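Local atomic coordinates of protein (atp-binding domain of protein MJ0577) (Methanocaldococcus jannaschii, PDB entry 1MJH), a protein that binds ATP and a manganese ion as a homodimeric member of the universal stress protein family. Residues E35-H40 against K98-I103. Residues are numbered along the deposited sequence; the frame is centred on the assembly and turned at random.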
# COMPACT_ATOMS: atom_id res chain seq x y z
N GLU B 35 2.31 14.24 -11.11
CA GLU B 35 3.35 13.67 -11.95
C GLU B 35 3.52 12.17 -11.70
O GLU B 35 3.37 11.79 -10.55
CB GLU B 35 4.65 14.38 -11.57
CG GLU B 35 5.84 13.98 -12.41
CD GLU B 35 6.88 15.11 -12.40
OE1 GLU B 35 6.96 15.86 -11.42
OE2 GLU B 35 7.60 15.21 -13.41
N VAL B 36 3.77 11.42 -12.75
CA VAL B 36 4.07 9.99 -12.55
C VAL B 36 5.49 9.71 -12.99
O VAL B 36 5.90 10.05 -14.13
CB VAL B 36 3.09 9.06 -13.30
CG1 VAL B 36 3.52 7.59 -13.13
CG2 VAL B 36 1.70 9.28 -12.76
N ILE B 37 6.28 9.01 -12.18
CA ILE B 37 7.54 8.44 -12.55
C ILE B 37 7.26 7.01 -13.06
O ILE B 37 6.83 6.21 -12.23
CB ILE B 37 8.58 8.37 -11.42
CG1 ILE B 37 8.73 9.70 -10.71
CG2 ILE B 37 9.93 7.89 -11.97
CD1 ILE B 37 8.90 10.94 -11.59
N LEU B 38 7.37 6.80 -14.39
CA LEU B 38 7.02 5.46 -14.90
C LEU B 38 8.26 4.66 -15.09
O LEU B 38 9.19 5.08 -15.83
CB LEU B 38 6.25 5.72 -16.24
CG LEU B 38 6.09 4.44 -17.08
CD1 LEU B 38 5.02 3.53 -16.41
CD2 LEU B 38 5.55 4.79 -18.48
N LEU B 39 8.39 3.58 -14.33
CA LEU B 39 9.66 2.87 -14.29
C LEU B 39 9.62 1.41 -14.67
O LEU B 39 8.77 0.71 -14.13
CB LEU B 39 10.16 3.00 -12.81
CG LEU B 39 11.39 2.16 -12.50
CD1 LEU B 39 12.63 2.60 -13.30
CD2 LEU B 39 11.72 2.32 -10.99
N HIS B 40 10.49 0.94 -15.57
CA HIS B 40 10.68 -0.47 -15.82
C HIS B 40 12.15 -0.84 -15.60
O HIS B 40 13.03 -0.06 -16.04
CB HIS B 40 10.23 -0.89 -17.25
CG HIS B 40 10.47 -2.36 -17.45
ND1 HIS B 40 11.39 -2.94 -18.28
CD2 HIS B 40 9.88 -3.40 -16.89
CE1 HIS B 40 11.31 -4.27 -18.19
NE2 HIS B 40 10.36 -4.60 -17.31
N LYS B 98 1.92 14.61 -15.86
CA LYS B 98 3.24 14.76 -16.49
C LYS B 98 3.93 13.43 -16.24
O LYS B 98 3.85 12.94 -15.10
CB LYS B 98 4.06 15.87 -15.84
CG LYS B 98 5.44 16.12 -16.42
CD LYS B 98 6.14 17.13 -15.50
CE LYS B 98 7.51 17.54 -16.01
NZ LYS B 98 8.12 18.58 -15.12
N VAL B 99 4.60 12.84 -17.22
CA VAL B 99 5.21 11.54 -17.03
C VAL B 99 6.69 11.53 -17.36
O VAL B 99 7.11 11.92 -18.46
CB VAL B 99 4.53 10.49 -17.96
CG1 VAL B 99 5.22 9.13 -17.78
CG2 VAL B 99 3.02 10.44 -17.81
N LYS B 100 7.48 11.05 -16.39
CA LYS B 100 8.89 10.84 -16.61
C LYS B 100 9.12 9.34 -16.74
O LYS B 100 9.05 8.60 -15.74
CB LYS B 100 9.74 11.33 -15.44
CG LYS B 100 11.24 11.11 -15.66
CD LYS B 100 12.11 11.74 -14.58
CE LYS B 100 13.58 11.45 -14.82
NZ LYS B 100 14.47 12.05 -13.76
N ASP B 101 9.43 8.92 -17.98
CA ASP B 101 9.62 7.47 -18.16
C ASP B 101 11.07 7.06 -18.03
O ASP B 101 12.02 7.69 -18.57
CB ASP B 101 9.04 7.03 -19.50
CG ASP B 101 9.54 7.88 -20.66
OD1 ASP B 101 9.55 9.11 -20.56
OD2 ASP B 101 9.89 7.28 -21.70
N ILE B 102 11.35 6.04 -17.24
CA ILE B 102 12.68 5.48 -17.01
C ILE B 102 12.79 4.00 -17.26
O ILE B 102 12.00 3.18 -16.76
CB ILE B 102 13.09 5.75 -15.52
CG1 ILE B 102 13.03 7.25 -15.20
CG2 ILE B 102 14.44 5.14 -15.20
CD1 ILE B 102 13.17 7.56 -13.71
N ILE B 103 13.78 3.56 -18.03
CA ILE B 103 14.14 2.18 -18.23
C ILE B 103 15.58 2.02 -17.75
O ILE B 103 16.44 2.81 -18.15
CB ILE B 103 14.04 1.64 -19.66
CG1 ILE B 103 12.60 1.78 -20.17
CG2 ILE B 103 14.54 0.20 -19.76
CD1 ILE B 103 12.52 1.61 -21.68
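Val36, Leu38 and His40 bond through their backbones to Lys98, Lys100 and Ile102 of a parallel neighbour, the two strand axes running 4.7 Å apart at 17°. Five N-H...O bonds join them, as between Val36 N and Lys98 O (2.8 Å) and, nearly straight at 172°, between Ile102 N and Leu38 O (2.8 Å). The bond from Leu38 N to Lys100 O differs: the donor sits above the carbonyl plane.

The Glu35 and Lys98 side chains run alongside each other from the same face. CG of Glu35 is anti to the backbone N (chi1 -177°), and the chain stays extended, which brings Glu35 OE2 alongside the lysine methylenes, 3.2 Å from Lys98 CD. The salt bridge from Glu35 OE2 to Lys98 NZ is long, at 3.8 Å. Replacing Glu35 by alanine is likely to leave the Lys98 ammonium without this carboxylate and its methylenes without their neighbour.

On the same face Ile102 bridges two residues of segment 35-40. Ile102 CD1 meets Ile37 CG2 at 3.7 Å, and Ile102 CG2 meets Leu39 CD1 at 3.7 Å. Ile37 CD1 also rests against Lys100 CB; the amine of Lys100 reaches on to Glu119. Leu39 packs on Ile112 and Ile115 of helix 108-118.

The other face carries Leu38 and Val99, where Leu38 CB touches Val99 CG1 at 3.9 Å. Helix 66-95 covers them with Ile88 and Leu92, and its Lys89 makes a salt bridge to Asp101 OD1.

Strand 98-106 is the outermost strand of this chain's sheet on this side, and helix 66-95 belongs to the connection leading into it from strand 35-43. The pair forms part of the parallel alpha/beta fold of universal stress proteins, where Leu39 and His40 help line the ATP pocket.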